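Local coordinates for protein DegQ (PDB 3PV5) that acts as an HtrA-family protease that assembles into large 12-meric, self-compartmentalising particles and probably degrades misfolded proteins, at residues Arg257-Ile262 / Asn292-Leu297; Ala298-Gly303 / Ile335-Asp340; Ala284-Val289 / Asp304-Ile309. All coordinates share one frame; numbering follows the deposited sequence.

In the fold
All three contacts lie in the first PDZ domain. Contact 3 is a strand pair within the sheet, 284-289 with 305-309, all of its touching residues buried, held by backbone hydrogen bonds and aliphatic packing. Contact 1 is also buried but brings loop 257-262 against the start of helix 294-297, with one backbone bond and apolar contacts around Pro-294 and Ala-295. Contact 2, between loop 298-303 and strand 332-339, is only partly buried; it mixes a charged side chain and a water with Leu-300/Val-337 packing. Strands 305-309 and 332-339 are neighbours, so contacts 2 and 3 share one sheet, and both reach a second subunit. Contacts 1 and 2 meet where Ile-262 packs on Leu-300.

Contact 1 (Arg257-Ile262 / Asn292-Leu297)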
loop_
_atom_site.group_PDB
_atom_site.type_symbol
_atom_site.label_atom_id
_atom_site.label_comp_id
_atom_site.label_asym_id
_atom_site.label_seq_id
_atom_site.Cartn_x
_atom_site.Cartn_y
_atom_site.Cartn_z
ATOM N N ARG A 257 -33.289 -3.005 -41.147
ATOM C CA ARG A 257 -33.807 -1.648 -40.981
ATOM C C ARG A 257 -33.449 -0.753 -42.151
ATOM O O ARG A 257 -32.317 -0.763 -42.630
ATOM C CB ARG A 257 -33.275 -1.023 -39.703
ATOM C CG ARG A 257 -34.120 -1.413 -38.484
ATOM C CD ARG A 257 -33.432 -1.127 -37.157
ATOM N NE ARG A 257 -34.215 -1.738 -36.075
ATOM C CZ ARG A 257 -33.953 -2.917 -35.483
ATOM N NH1 ARG A 257 -32.921 -3.696 -35.820
ATOM N NH2 ARG A 257 -34.745 -3.323 -34.528
ATOM N N GLY A 258 -34.442 -0.006 -42.594
ATOM C CA GLY A 258 -34.251 1.078 -43.551
ATOM C C GLY A 258 -34.474 2.478 -42.969
ATOM O O GLY A 258 -34.523 2.673 -41.756
ATOM N N LEU A 259 -34.613 3.454 -43.864
ATOM C CA LEU A 259 -34.540 4.858 -43.496
ATOM C C LEU A 259 -35.827 5.482 -43.908
ATOM O O LEU A 259 -36.381 5.170 -44.959
ATOM C CB LEU A 259 -33.347 5.562 -44.141
ATOM C CG LEU A 259 -33.458 7.116 -44.271
ATOM C CD1 LEU A 259 -33.301 7.832 -42.949
ATOM C CD2 LEU A 259 -32.462 7.681 -45.289
ATOM N N MET A 260 -36.312 6.319 -43.006
ATOM C CA MET A 260 -37.476 7.104 -43.229
ATOM C C MET A 260 -37.193 8.594 -43.077
ATOM O O MET A 260 -37.640 9.397 -43.901
ATOM C CB MET A 260 -38.549 6.684 -42.250
ATOM C CG MET A 260 -39.729 6.036 -42.931
ATOM S SD MET A 260 -40.655 7.306 -43.753
ATOM C CE MET A 260 -41.090 6.376 -45.231
ATOM N N GLY A 261 -36.527 8.931 -41.977
ATOM C CA GLY A 261 -35.942 10.226 -41.741
ATOM C C GLY A 261 -36.834 11.134 -40.956
ATOM O O GLY A 261 -36.748 12.325 -41.109
ATOM N N ILE A 262 -37.703 10.543 -40.146
ATOM C CA ILE A 262 -38.692 11.236 -39.301
ATOM C C ILE A 262 -38.247 11.227 -37.827
ATOM O O ILE A 262 -38.251 10.155 -37.215
ATOM C CB ILE A 262 -39.983 10.444 -39.267
ATOM C CG1 ILE A 262 -40.495 10.234 -40.662
ATOM C CG2 ILE A 262 -41.001 11.166 -38.492
ATOM C CD1 ILE A 262 -41.744 9.337 -40.702
ATOM N N ASN A 292 -33.831 15.509 -48.394
ATOM C CA ASN A 292 -33.660 14.345 -49.252
ATOM C C ASN A 292 -33.941 13.007 -48.554
ATOM O O ASN A 292 -33.393 11.975 -48.926
ATOM C CB ASN A 292 -32.278 14.403 -49.858
ATOM C CG ASN A 292 -32.041 15.715 -50.567
ATOM O OD1 ASN A 292 -32.808 16.076 -51.474
ATOM N ND2 ASN A 292 -31.013 16.470 -50.135
ATOM N N SER A 293 -34.831 13.032 -47.568
ATOM C CA SER A 293 -35.250 11.842 -46.870
ATOM C C SER A 293 -36.563 11.383 -47.475
ATOM O O SER A 293 -37.256 12.167 -48.085
ATOM C CB SER A 293 -35.465 12.150 -45.385
ATOM O OG SER A 293 -36.639 12.938 -45.222
ATOM N N PRO A 294 -36.910 10.104 -47.303
ATOM C CA PRO A 294 -38.198 9.629 -47.696
ATOM C C PRO A 294 -39.338 10.426 -47.082
ATOM O O PRO A 294 -40.285 10.719 -47.762
ATOM C CB PRO A 294 -38.176 8.200 -47.190
ATOM C CG PRO A 294 -36.822 7.820 -47.425
ATOM C CD PRO A 294 -36.027 8.967 -47.011
ATOM N N ALA A 295 -39.250 10.798 -45.822
ATOM C CA ALA A 295 -40.309 11.625 -45.241
ATOM C C ALA A 295 -40.451 12.969 -45.962
ATOM O O ALA A 295 -41.542 13.504 -46.073
ATOM C CB ALA A 295 -40.051 11.843 -43.753
ATOM N N GLU A 296 -39.346 13.516 -46.454
ATOM C CA GLU A 296 -39.430 14.777 -47.171
ATOM C C GLU A 296 -40.075 14.580 -48.542
ATOM O O GLU A 296 -41.013 15.305 -48.897
ATOM C CB GLU A 296 -38.094 15.474 -47.321
ATOM C CG GLU A 296 -38.268 16.836 -48.056
ATOM C CD GLU A 296 -36.938 17.465 -48.386
ATOM O OE1 GLU A 296 -36.434 18.197 -47.525
ATOM O OE2 GLU A 296 -36.412 17.250 -49.512
ATOM N N LEU A 297 -39.624 13.585 -49.289
ATOM C CA LEU A 297 -40.270 13.254 -50.572
ATOM C C LEU A 297 -41.781 13.130 -50.339
ATOM O O LEU A 297 -42.569 13.641 -51.121
ATOM C CB LEU A 297 -39.714 11.932 -51.159
ATOM C CG LEU A 297 -39.502 11.689 -52.675
ATOM C CD1 LEU A 297 -39.069 10.224 -52.991
ATOM C CD2 LEU A 297 -40.744 12.070 -53.498
#
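The loop that leads into strand 262-266 of the first PDZ domain lies against the N-terminus of helix 294-297, with Met-260 opposite Pro-294 and Gly-261 opposite Ser-293. One backbone bond crosses between them: Ala-295 N donates to Met-260 O over 2.9 Å, and the carbonyl points almost straight at the donor, with a C=O...N angle of 165°. Carbon atoms of the helix start crowd the same oxygen, Ala-295 CB at 3.4 Å from Met-260 O and the proline ring close by. In PDZ domains the loop at this place usually holds the carboxylate of a bound peptide, and 257-262 probably corresponds to it; helix 317-325, whose Ile-324 touches Met-260 and Ile-262, is probably the helix that lines the peptide groove in that fold. Pro-294 is flanked by two side chains. Leu-259 crosses it at about a right angle, CD2 lying 4.2 Å from Pro-294 CD, while Met-260, its chain bent at chi2 and chi3, folds back so that CE reaches Pro-294 CB at 4.0 Å. Further along, Ile-262 CG1 meets Ala-295 CB at 3.5 Å. The positive phi of Gly-261, 95°, favours glycine, and Gly-261 CA lies 4.1 Å from Ser-293 CB, too close for a side chain pointing that way. Ser-293 is the N-cap of the helix: chi1 of 72° turns its OG to accept from Glu-296 N at 3.0 Å, and the hydroxyl is also hydrogen-bonded to Asn-290 O. Leu-259 also rests on Ile-353 and His-356 of helix 353-363.

Contact 2 (Ala298-Gly303 / Ile335-Asp340)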
loop_
_atom_site.group_PDB
_atom_site.type_symbol
_atom_site.label_atom_id
_atom_site.label_comp_id
_atom_site.label_asym_id
_atom_site.label_seq_id
_atom_site.Cartn_x
_atom_site.Cartn_y
_atom_site.Cartn_z
ATOM N N ALA A 298 -42.184 12.476 -49.257
ATOM C CA ALA A 298 -43.617 12.269 -49.000
ATOM C C ALA A 298 -44.409 13.541 -48.575
ATOM O O ALA A 298 -45.654 13.492 -48.523
ATOM C CB ALA A 298 -43.800 11.175 -47.946
ATOM N N GLY A 299 -43.722 14.649 -48.233
ATOM C CA GLY A 299 -44.412 15.909 -47.909
ATOM C C GLY A 299 -44.530 16.239 -46.423
ATOM O O GLY A 299 -45.104 17.265 -46.036
ATOM N N LEU A 300 -43.913 15.413 -45.588
ATOM C CA LEU A 300 -43.937 15.635 -44.165
ATOM C C LEU A 300 -43.160 16.903 -43.817
ATOM O O LEU A 300 -42.071 17.128 -44.351
ATOM C CB LEU A 300 -43.307 14.439 -43.485
ATOM C CG LEU A 300 -43.604 14.185 -42.027
ATOM C CD1 LEU A 300 -45.077 13.830 -41.810
ATOM C CD2 LEU A 300 -42.691 13.027 -41.589
ATOM N N LYS A 301 -43.734 17.708 -42.931
ATOM C CA LYS A 301 -43.077 18.877 -42.376
ATOM C C LYS A 301 -43.017 18.845 -40.839
ATOM O O LYS A 301 -43.922 18.318 -40.147
ATOM C CB LYS A 301 -43.806 20.176 -42.808
ATOM C CG LYS A 301 -43.691 20.487 -44.315
ATOM C CD LYS A 301 -44.273 21.913 -44.642
ATOM C CE LYS A 301 -44.509 22.152 -46.194
ATOM N NZ LYS A 301 -43.272 21.979 -47.068
ATOM N N ALA A 302 -41.938 19.412 -40.332
ATOM C CA ALA A 302 -41.829 19.793 -38.918
ATOM C C ALA A 302 -43.122 20.490 -38.530
ATOM O O ALA A 302 -43.513 21.466 -39.186
ATOM C CB ALA A 302 -40.624 20.770 -38.709
ATOM N N GLY A 303 -43.754 19.989 -37.470
ATOM C CA GLY A 303 -44.922 20.575 -36.858
ATOM C C GLY A 303 -46.146 19.760 -37.186
ATOM O O GLY A 303 -47.223 19.966 -36.600
ATOM N N ILE A 335 -48.995 7.514 -44.069
ATOM C CA ILE A 335 -48.882 8.354 -42.871
ATOM C C ILE A 335 -49.989 9.390 -42.851
ATOM O O ILE A 335 -50.062 10.252 -43.725
ATOM C CB ILE A 335 -47.520 9.051 -42.816
ATOM C CG1 ILE A 335 -46.392 8.022 -42.923
ATOM C CG2 ILE A 335 -47.382 9.848 -41.516
ATOM C CD1 ILE A 335 -45.127 8.611 -43.462
ATOM N N ILE A 336 -50.861 9.316 -41.869
ATOM C CA ILE A 336 -51.854 10.362 -41.717
ATOM C C ILE A 336 -51.422 11.386 -40.677
ATOM O O ILE A 336 -51.016 11.045 -39.574
ATOM C CB ILE A 336 -53.215 9.802 -41.351
ATOM C CG1 ILE A 336 -53.675 8.833 -42.464
ATOM C CG2 ILE A 336 -54.242 10.970 -41.162
ATOM C CD1 ILE A 336 -55.114 8.340 -42.271
ATOM N N VAL A 337 -51.586 12.639 -41.049
ATOM C CA VAL A 337 -50.984 13.751 -40.405
ATOM C C VAL A 337 -52.016 14.810 -40.165
ATOM O O VAL A 337 -52.935 14.981 -40.965
ATOM C CB VAL A 337 -49.936 14.337 -41.369
ATOM C CG1 VAL A 337 -50.189 15.819 -41.694
ATOM C CG2 VAL A 337 -48.546 14.054 -40.864
ATOM N N GLU A 338 -51.855 15.573 -39.088
ATOM C CA GLU A 338 -52.611 16.790 -38.982
ATOM C C GLU A 338 -51.668 18.008 -39.092
ATOM O O GLU A 338 -50.576 18.011 -38.520
ATOM C CB GLU A 338 -53.397 16.753 -37.697
ATOM C CG GLU A 338 -54.421 17.833 -37.621
ATOM C CD GLU A 338 -55.858 17.382 -37.755
ATOM O OE1 GLU A 338 -56.145 16.191 -37.964
ATOM O OE2 GLU A 338 -56.720 18.262 -37.616
ATOM N N ARG A 339 -52.066 19.018 -39.871
ATOM C CA ARG A 339 -51.223 20.183 -40.107
ATOM C C ARG A 339 -52.081 21.440 -40.000
ATOM O O ARG A 339 -52.984 21.674 -40.823
ATOM C CB ARG A 339 -50.536 20.079 -41.480
ATOM C CG ARG A 339 -49.686 21.304 -41.852
ATOM C CD ARG A 339 -49.089 21.222 -43.257
ATOM N NE ARG A 339 -48.251 20.039 -43.424
ATOM C CZ ARG A 339 -47.780 19.549 -44.581
ATOM N NH1 ARG A 339 -48.043 20.125 -45.757
ATOM N NH2 ARG A 339 -47.057 18.437 -44.567
ATOM N N ASP A 340 -51.816 22.255 -38.985
ATOM C CA ASP A 340 -52.660 23.449 -38.698
ATOM C C ASP A 340 -54.135 23.069 -38.849
ATOM O O ASP A 340 -54.920 23.755 -39.520
ATOM C CB ASP A 340 -52.321 24.638 -39.613
ATOM C CG ASP A 340 -50.833 25.034 -39.558
ATOM O OD1 ASP A 340 -50.273 25.411 -40.615
ATOM O OD2 ASP A 340 -50.220 24.970 -38.459
HETATM O O HOH W 1 -49.903 21.159 -37.012
#
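Arg-339, at the end of PDZ strand 332-339, reaches across to Gly-299, the glycine of the Schellman motif that closes helix 294-297. Its CB, CG and CD run out extended past the carboxylate of Asp-304, the CG being anti to the backbone N, and the side chain also packs on Leu-344 of the next strand. A bend at chi3 (-58°) then swings the head group over loop 298-303. NE makes a salt bridge with Asp-304 OD1, and Asp-304 OD2 lies close to NH2. NH2 donates to Gly-299 O at 2.7 Å; the bond is bent, 137° at the hydrogen, and the oxygen lies 18° out of the guanidinium plane. Together the salt bridge and this bond restrict the rotation of the guanidinium. Lys-301 lies over one face, its CG 3.9 Å from NH2 of Arg-339 and towards the rim, with CE 4.1 Å from Arg-339 NH1. Nearer the strand, Leu-300 CD1 meets Val-337 CG2 at 3.6 Å, and Leu-300 also touches Leu-346. At the other end a water links the loop to the end of the strand: it donates to Gly-303 O and accepts from Asp-340 N, each 3.0 Å from the water oxygen.

Contact 3 (Ala284-Val289 / Asp304-Ile309); sequences ALVSQV and DIITQI
Ala-284 and Ile-306 form a hydrogen-bonded antiparallel pair: Ala-284 N donates to Ile-306 O at 2.8 Å, in the carbonyl plane, and Ile-306 N returns the bond to Ala-284 O at 2.7 Å, tilted 17° from the plane of the Ala-284 carbonyl. Ala-284 O also receives a CA-H...O contact from Ile-305, whose CA is 3.3 Å away. Leu-285 and Ile-305, the next pair, are non-hydrogen-bonded; their backbones turn outward instead, Leu-285 to Gln-265 of strand 262-266 and Ile-305 to Glu-338 of strand 332-339. One step on, Val-286 N finds Asp-304 O at 3.0 Å in a nearly straight bond, 174° at the hydrogen. The Asp-304 carboxylate is taken up elsewhere, OD2 by Lys-301 N and OD1 by Arg-339 NE. Side chains meet on both faces: in Val-286, chi1 of 172° puts CG1 anti to the backbone N and CG2 beside it, and CG2 lies 3.8 Å from Ile-306 CD1, while Leu-285 CD1 sits 4.2 Å from Ile-305 CG1. Beyond the paired residues both strands carry classic beta bulges, at Ser-287/Gln-288 facing Phe-263 and at Thr-307/Gln-308 facing Ile-336. The Gln-288 amide bonds to a second subunit, NE2 to its Pro-443 O and OE1 to its Ser-445 OG. Flanked by strands 262-266 and 332-339, this pair is the middle of the curled antiparallel sheet of a PDZ domain.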
loop_
_atom_site.group_PDB
_atom_site.type_symbol
_atom_site.label_atom_id
_atom_site.label_comp_id
_atom_site.label_asym_id
_atom_site.label_seq_id
_atom_site.Cartn_x
_atom_site.Cartn_y
_atom_site.Cartn_z
ATOM N N ALA A 284 -48.334 12.159 -32.670
ATOM C CA ALA A 284 -46.895 12.233 -32.522
ATOM C C ALA A 284 -46.399 13.471 -33.252
ATOM O O ALA A 284 -46.691 13.640 -34.424
ATOM C CB ALA A 284 -46.220 10.992 -33.052
ATOM N N LEU A 285 -45.624 14.318 -32.543
ATOM C CA LEU A 285 -45.184 15.589 -33.078
ATOM C C LEU A 285 -43.918 15.343 -33.862
ATOM O O LEU A 285 -42.960 14.748 -33.362
ATOM C CB LEU A 285 -44.973 16.577 -31.953
ATOM C CG LEU A 285 -44.540 18.019 -32.308
ATOM C CD1 LEU A 285 -45.378 18.658 -33.426
ATOM C CD2 LEU A 285 -44.514 18.906 -31.021
ATOM N N VAL A 286 -43.919 15.773 -35.112
ATOM C CA VAL A 286 -42.725 15.708 -35.911
ATOM C C VAL A 286 -41.859 16.923 -35.557
ATOM O O VAL A 286 -42.267 18.090 -35.786
ATOM C CB VAL A 286 -43.037 15.803 -37.446
ATOM C CG1 VAL A 286 -41.676 15.929 -38.253
ATOM C CG2 VAL A 286 -43.872 14.663 -37.913
ATOM N N SER A 287 -40.663 16.653 -35.073
ATOM C CA SER A 287 -39.725 17.698 -34.653
ATOM C C SER A 287 -38.728 18.058 -35.734
ATOM O O SER A 287 -38.177 19.165 -35.727
ATOM C CB SER A 287 -38.978 17.284 -33.391
ATOM O OG SER A 287 -38.396 16.000 -33.527
ATOM N N GLN A 288 -38.504 17.149 -36.680
ATOM C CA GLN A 288 -37.583 17.420 -37.769
ATOM C C GLN A 288 -37.793 16.453 -38.929
ATOM O O GLN A 288 -38.088 15.313 -38.725
ATOM C CB GLN A 288 -36.127 17.354 -37.233
ATOM C CG GLN A 288 -35.185 16.240 -37.777
ATOM C CD GLN A 288 -33.738 16.342 -37.257
ATOM O OE1 GLN A 288 -33.369 17.292 -36.555
ATOM N NE2 GLN A 288 -32.903 15.356 -37.623
ATOM N N VAL A 289 -37.652 16.949 -40.145
ATOM C CA VAL A 289 -37.684 16.131 -41.346
ATOM C C VAL A 289 -36.396 16.417 -42.109
ATOM O O VAL A 289 -36.136 17.550 -42.514
ATOM C CB VAL A 289 -38.875 16.497 -42.230
ATOM C CG1 VAL A 289 -38.945 15.591 -43.442
ATOM C CG2 VAL A 289 -40.177 16.395 -41.446
ATOM N N ASP A 304 -46.023 18.851 -38.145
ATOM C CA ASP A 304 -47.103 17.932 -38.431
ATOM C C ASP A 304 -47.348 17.070 -37.204
ATOM O O ASP A 304 -46.417 16.773 -36.453
ATOM C CB ASP A 304 -46.766 17.020 -39.613
ATOM C CG ASP A 304 -46.732 17.747 -40.965
ATOM O OD1 ASP A 304 -47.104 18.952 -41.056
ATOM O OD2 ASP A 304 -46.296 17.083 -41.946
ATOM N N ILE A 305 -48.575 16.638 -36.999
ATOM C CA ILE A 305 -48.840 15.691 -35.924
ATOM C C ILE A 305 -49.319 14.390 -36.492
ATOM O O ILE A 305 -50.444 14.328 -37.018
ATOM C CB ILE A 305 -49.850 16.186 -34.966
ATOM C CG1 ILE A 305 -49.265 17.377 -34.181
ATOM C CG2 ILE A 305 -50.220 15.051 -34.024
ATOM C CD1 ILE A 305 -50.334 18.225 -33.540
ATOM N N ILE A 306 -48.471 13.365 -36.416
ATOM C CA ILE A 306 -48.812 12.075 -36.995
ATOM C C ILE A 306 -49.902 11.393 -36.177
ATOM O O ILE A 306 -49.777 11.330 -34.964
ATOM C CB ILE A 306 -47.619 11.164 -37.093
ATOM C CG1 ILE A 306 -46.617 11.728 -38.063
ATOM C CG2 ILE A 306 -48.045 9.845 -37.642
ATOM C CD1 ILE A 306 -45.309 11.094 -37.953
ATOM N N THR A 307 -50.974 10.925 -36.835
ATOM C CA THR A 307 -52.115 10.309 -36.125
ATOM C C THR A 307 -52.420 8.874 -36.489
ATOM O O THR A 307 -53.083 8.158 -35.736
ATOM C CB THR A 307 -53.426 11.070 -36.319
ATOM O OG1 THR A 307 -53.711 11.196 -37.724
ATOM C CG2 THR A 307 -53.358 12.423 -35.632
ATOM N N GLN A 308 -51.918 8.446 -37.624
ATOM C CA GLN A 308 -52.101 7.115 -38.053
ATOM C C GLN A 308 -50.912 6.787 -38.928
ATOM O O GLN A 308 -50.530 7.572 -39.777
ATOM C CB GLN A 308 -53.405 7.012 -38.869
ATOM C CG GLN A 308 -54.062 5.608 -38.874
ATOM C CD GLN A 308 -55.238 5.479 -39.835
ATOM O OE1 GLN A 308 -55.262 4.582 -40.691
ATOM N NE2 GLN A 308 -56.185 6.382 -39.728
ATOM N N ILE A 309 -50.332 5.615 -38.709
ATOM C CA ILE A 309 -49.435 5.029 -39.674
ATOM C C ILE A 309 -50.012 3.656 -40.073
ATOM O O ILE A 309 -50.482 2.863 -39.220
ATOM C CB ILE A 309 -47.994 4.905 -39.131
ATOM C CG1 ILE A 309 -47.422 6.291 -38.903
ATOM C CG2 ILE A 309 -47.095 4.176 -40.120
ATOM C CD1 ILE A 309 -46.023 6.270 -38.357
#